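Local coordinates for putative ATP binding component of ABC-transporter (Escherichia coli, PDB 2R5O), which probably serves as the ATP-binding component of an ABC transporter that exports O-antigen polysaccharide, its C-terminal domain, the part described here, binding the carbohydrate, at residues I145-P150 / T155-R160. Numbering follows the deposited sequence.
Sequences ISAGNP and TPLDRR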
loop_
_atom_site.group_PDB
_atom_site.type_symbol
_atom_site.label_atom_id
_atom_site.label_comp_id
_atom_site.label_asym_id
_atom_site.label_seq_id
_atom_site.Cartn_x
_atom_site.Cartn_y
_atom_site.Cartn_z
ATOM N N ILE A 145 -16.262 -9.055 -14.551
ATOM C CA ILE A 145 -16.134 -10.431 -15.065
ATOM C C ILE A 145 -15.838 -10.339 -16.567
ATOM O O ILE A 145 -16.523 -9.621 -17.298
ATOM C CB ILE A 145 -17.392 -11.314 -14.722
ATOM C CG1 ILE A 145 -17.210 -12.769 -15.147
ATOM C CG2 ILE A 145 -18.639 -10.752 -15.284
ATOM C CD1 ILE A 145 -16.243 -13.542 -14.279
ATOM N N SER A 146 -14.813 -11.072 -16.995
ATOM C CA SER A 146 -14.366 -11.144 -18.373
ATOM C C SER A 146 -14.117 -12.580 -18.734
ATOM O O SER A 146 -14.161 -13.452 -17.875
ATOM C CB SER A 146 -13.097 -10.303 -18.543
ATOM O OG SER A 146 -13.291 -8.971 -18.062
ATOM N N ALA A 147 -13.882 -12.844 -20.009
ATOM C CA ALA A 147 -13.595 -14.208 -20.449
ATOM C C ALA A 147 -12.591 -14.218 -21.584
ATOM O O ALA A 147 -12.601 -13.351 -22.444
ATOM C CB ALA A 147 -14.855 -14.906 -20.890
ATOM N N GLY A 148 -11.734 -15.234 -21.590
ATOM C CA GLY A 148 -10.794 -15.458 -22.688
ATOM C C GLY A 148 -9.390 -15.774 -22.201
ATOM O O GLY A 148 -9.219 -16.481 -21.208
ATOM N N ASN A 149 -8.397 -15.279 -22.933
ATOM C CA ASN A 149 -6.982 -15.412 -22.566
ATOM C C ASN A 149 -6.548 -14.121 -21.880
ATOM O O ASN A 149 -6.497 -13.077 -22.517
ATOM C CB ASN A 149 -6.145 -15.645 -23.836
ATOM C CG ASN A 149 -6.620 -16.852 -24.657
ATOM O OD1 ASN A 149 -6.724 -16.781 -25.889
ATOM N ND2 ASN A 149 -6.907 -17.959 -23.977
ATOM N N PRO A 150 -6.288 -14.152 -20.561
ATOM C CA PRO A 150 -6.114 -12.876 -19.805
ATOM C C PRO A 150 -5.025 -11.894 -20.301
ATOM O O PRO A 150 -5.161 -10.668 -20.197
ATOM C CB PRO A 150 -5.863 -13.336 -18.365
ATOM C CG PRO A 150 -5.812 -14.853 -18.389
ATOM C CD PRO A 150 -6.239 -15.353 -19.711
ATOM N N THR A 155 -12.540 -10.698 -23.311
ATOM C CA THR A 155 -13.742 -9.963 -23.574
ATOM C C THR A 155 -14.357 -9.548 -22.244
ATOM O O THR A 155 -14.629 -10.396 -21.403
ATOM C CB THR A 155 -14.741 -10.845 -24.307
ATOM O OG1 THR A 155 -14.173 -11.323 -25.532
ATOM C CG2 THR A 155 -15.969 -10.075 -24.633
ATOM N N PRO A 156 -14.606 -8.242 -22.063
ATOM C CA PRO A 156 -15.276 -7.793 -20.834
ATOM C C PRO A 156 -16.756 -8.135 -20.934
ATOM O O PRO A 156 -17.422 -7.744 -21.897
ATOM C CB PRO A 156 -15.053 -6.280 -20.870
ATOM C CG PRO A 156 -15.022 -5.948 -22.367
ATOM C CD PRO A 156 -14.360 -7.128 -23.005
ATOM N N LEU A 157 -17.287 -8.846 -19.964
ATOM C CA LEU A 157 -18.676 -9.309 -20.011
ATOM C C LEU A 157 -19.577 -8.367 -19.241
ATOM O O LEU A 157 -20.562 -7.889 -19.783
ATOM C CB LEU A 157 -18.815 -10.743 -19.507
ATOM C CG LEU A 157 -17.871 -11.754 -20.168
ATOM C CD1 LEU A 157 -18.007 -13.106 -19.524
ATOM C CD2 LEU A 157 -18.117 -11.857 -21.671
ATOM N N ASP A 158 -19.246 -8.113 -17.986
ATOM C CA ASP A 158 -19.977 -7.154 -17.144
ATOM C C ASP A 158 -18.965 -6.524 -16.220
ATOM O O ASP A 158 -18.263 -7.251 -15.513
ATOM C CB ASP A 158 -21.100 -7.850 -16.342
ATOM C CG ASP A 158 -22.010 -6.878 -15.613
ATOM O OD1 ASP A 158 -22.070 -5.679 -15.987
ATOM O OD2 ASP A 158 -22.669 -7.318 -14.639
ATOM N N ARG A 159 -18.854 -5.209 -16.229
ATOM C CA ARG A 159 -17.814 -4.472 -15.521
ATOM C C ARG A 159 -18.516 -3.395 -14.732
ATOM O O ARG A 159 -19.090 -2.469 -15.318
ATOM C CB ARG A 159 -16.829 -3.872 -16.517
ATOM C CG ARG A 159 -16.244 -4.910 -17.487
ATOM C CD ARG A 159 -15.438 -6.035 -16.781
ATOM N NE ARG A 159 -14.345 -5.403 -16.093
ATOM C CZ ARG A 159 -13.124 -5.250 -16.563
ATOM N NH1 ARG A 159 -12.685 -5.962 -17.608
ATOM N NH2 ARG A 159 -12.313 -4.444 -15.911
ATOM N N ARG A 160 -18.532 -3.523 -13.418
ATOM C CA ARG A 160 -19.290 -2.623 -12.532
ATOM C C ARG A 160 -18.311 -1.645 -11.897
ATOM O O ARG A 160 -17.861 -1.822 -10.752
ATOM C CB ARG A 160 -20.136 -3.439 -11.575
ATOM C CG ARG A 160 -21.063 -4.350 -12.377
ATOM C CD ARG A 160 -22.285 -4.896 -11.670
ATOM N NE ARG A 160 -23.244 -3.830 -11.387
ATOM C CZ ARG A 160 -24.516 -4.058 -11.098
ATOM N NH1 ARG A 160 -24.983 -5.283 -11.067
ATOM N NH2 ARG A 160 -25.316 -3.043 -10.823
HETATM O O HOH W 1 -12.302 -13.432 -25.713
#
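Ile145 meets two consecutive residues of the partner strand, Leu157 and Asp158, which makes a classic beta bulge in an antiparallel pairing. Its carbonyl oxygen is gripped twice in the carbonyl plane: Leu157 N lies 2.9 Å from Ile145 O and Asp158 N 3.2 Å from it. Ile145 N returns a bond to Asp158 O at 2.9 Å, with an N-H...O angle of 162°. Beyond the bulge, Ala147 and Thr155 form a hydrogen-bonded pair, Thr155 N reaching Ala147 O at 2.8 Å, and a water touching Thr155 OG1 lies beside that carbonyl. Between the bulge and this pair, Ser146 and Pro156 form the non-hydrogen-bonded pair, their CA atoms 4.3 Å apart. The extra residue of the bulge lets Leu157 lean over the same face as Ala147: its CD1 packs 3.9 Å from Ala147 CB, while its CB rests against Ile145 O, the acceptor of both bulge bonds. On the other face Arg159 doubles back, bent at chi2 and chi3 (both -61°), laying CD beside the Ile145 backbone and bringing NH1 within 3.1 Å of Ser146 OG in a weak, strongly bent bond. Ile145 CG2 lies over the Asp158 backbone; the Asp158 carboxylate turns away to Arg42 and to the backbone N of Ile50, so it is held from outside the hairpin. These strands, 137-147 and 153-169, form a hairpin in the immunoglobulin-like domain. Strand 84-95 flanks it beyond Ser146, strand 41-43 pairs beyond Arg159, and Ile50 and Ala48 of strand 48-57, in the second sheet, pack on Ile145 and Leu157.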